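Predicted acyltransferase with acyl-CoA N-acyltransferase domain (Escherichia coli, PDB 4RS2) binds coenzyme A and probably transfers acyl groups as a GNAT-family N-acetyltransferase, and when overexpressed suppresses gene silencing by small RNAs. Local coordinates at residues A[88-93]-A[107-112]. Residues are numbered along the deposited sequence; the frame is centred on the assembly and turned at random. Where two conformers were deposited one is given.
Sequences VGMAPL and QLVYEG
Val109 faces both Met90 and Leu93, and its nearest contact to each is through a different methyl, joining the first strand and the helix of a beta-alpha-beta unit (strand 87-95, helix 104-118, strand 123-127) in the GNAT fold. Its CG1 lies 4.0 Å from Met90 SD, while its CG2 comes to 3.9 Å from Leu93 CD2. Both strand side chains cross the valine at about a right angle, so the sulfur and methyl ends meet its branches at van der Waals distance without running alongside them. Met90 is extended through its first two torsions, with CG anti to the backbone N (chi1 -176°), which carries the sulfur across to the helix; a bend at chi3 (78°) then brings CE to 4.1 Å from both Val109 CG1 and Val109 CG2. Leu93 CD1 also lies at the looser distance of 4.5 Å from Leu108 CB, the base of the side chain one residue before Val109.

No hydrogen bond links the two segments, and all four touching residues are buried. The axes of segments 88-93 and 107-112 approach to 10.8 Å and run nearly antiparallel, at 153°, as expected where the chain turns back after the strand. Val73 of strand 69-80 touches both Met90 and Leu93, Phe75 and Phe138 also pack on Met90, and on the helix side Ile19 of strand 18-21 contacts Leu108. Leu93 further lies close to the bound coenzyme A, tying this apolar layer to the cofactor site. The Met90 backbone is fixed by hydrogen bonding to Val125 of the neighbouring parallel strand, and its carbonyl O is hydrogen-bonded to Thr126 OG1.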
# COMPACT_ATOMS: atom_id res chain seq x y z
N VAL A 88 8.63 4.88 1.28
CA VAL A 88 8.01 3.56 1.45
C VAL A 88 7.34 3.13 0.17
O VAL A 88 7.05 3.97 -0.69
CB VAL A 88 6.97 3.55 2.57
CG1 VAL A 88 7.63 3.77 3.92
CG2 VAL A 88 5.87 4.56 2.27
N GLY A 89 7.16 1.81 0.04
CA GLY A 89 6.42 1.21 -1.06
C GLY A 89 5.06 0.71 -0.52
O GLY A 89 5.00 0.08 0.54
N MET A 90 3.98 1.03 -1.23
CA MET A 90 2.65 0.61 -0.83
C MET A 90 2.26 -0.70 -1.52
O MET A 90 2.32 -0.79 -2.73
CB MET A 90 1.65 1.71 -1.22
CG MET A 90 0.24 1.46 -0.79
SD MET A 90 -0.80 2.90 -1.07
CE MET A 90 -1.08 2.77 -2.82
N ALA A 91 1.90 -1.70 -0.73
CA ALA A 91 1.49 -3.01 -1.21
C ALA A 91 1.34 -3.93 -0.03
O ALA A 91 2.14 -3.86 0.89
CB ALA A 91 2.53 -3.62 -2.16
N PRO A 92 0.31 -4.76 -0.01
CA PRO A 92 -0.80 -4.81 -0.95
C PRO A 92 -1.90 -3.85 -0.55
O PRO A 92 -1.78 -3.13 0.44
CB PRO A 92 -1.33 -6.24 -0.79
CG PRO A 92 -1.03 -6.60 0.60
CD PRO A 92 0.16 -5.78 1.05
N LEU A 93 -2.94 -3.81 -1.40
CA LEU A 93 -4.13 -3.01 -1.19
C LEU A 93 -5.29 -3.90 -1.54
O LEU A 93 -5.39 -4.40 -2.66
CB LEU A 93 -4.14 -1.78 -2.09
CG LEU A 93 -5.43 -0.96 -2.08
CD1 LEU A 93 -5.66 -0.40 -0.70
CD2 LEU A 93 -5.38 0.16 -3.13
N GLN A 107 -10.10 5.65 0.67
CA GLN A 107 -9.89 6.06 2.07
C GLN A 107 -8.64 5.45 2.69
O GLN A 107 -7.93 6.13 3.42
CB GLN A 107 -11.11 5.72 2.90
CG GLN A 107 -12.32 6.55 2.51
CD GLN A 107 -13.64 6.04 3.06
OE1 GLN A 107 -13.81 4.86 3.38
NE2 GLN A 107 -14.61 6.94 3.13
N LEU A 108 -8.40 4.17 2.46
CA LEU A 108 -7.22 3.53 3.03
C LEU A 108 -5.94 4.15 2.49
O LEU A 108 -4.98 4.42 3.24
CB LEU A 108 -7.24 2.04 2.68
CG LEU A 108 -8.20 1.17 3.48
CD1 LEU A 108 -8.43 -0.16 2.81
CD2 LEU A 108 -7.63 0.96 4.85
N VAL A 109 -5.90 4.41 1.20
CA VAL A 109 -4.72 5.02 0.63
C VAL A 109 -4.56 6.46 1.16
O VAL A 109 -3.45 6.88 1.56
CB VAL A 109 -4.79 5.01 -0.91
CG1 VAL A 109 -3.61 5.75 -1.54
CG2 VAL A 109 -4.85 3.57 -1.39
N TYR A 110 -5.64 7.21 1.19
CA TYR A 110 -5.55 8.59 1.66
C TYR A 110 -5.05 8.66 3.10
O TYR A 110 -4.15 9.43 3.41
CB TYR A 110 -6.90 9.35 1.57
CG TYR A 110 -6.75 10.79 2.01
CD1 TYR A 110 -6.33 11.76 1.12
CD2 TYR A 110 -6.98 11.17 3.31
CE1 TYR A 110 -6.13 13.07 1.51
CE2 TYR A 110 -6.81 12.48 3.72
CZ TYR A 110 -6.38 13.43 2.80
OH TYR A 110 -6.21 14.77 3.19
N GLU A 111 -5.65 7.85 3.97
CA GLU A 111 -5.27 7.85 5.38
C GLU A 111 -3.85 7.34 5.55
O GLU A 111 -3.11 7.82 6.39
CB GLU A 111 -6.24 7.05 6.27
CG GLU A 111 -5.79 7.01 7.73
CD GLU A 111 -6.88 6.61 8.73
OE1 GLU A 111 -8.09 6.67 8.42
OE2 GLU A 111 -6.49 6.26 9.88
N GLY A 112 -3.47 6.34 4.76
CA GLY A 112 -2.11 5.81 4.81
C GLY A 112 -1.09 6.92 4.53
O GLY A 112 -0.13 7.15 5.27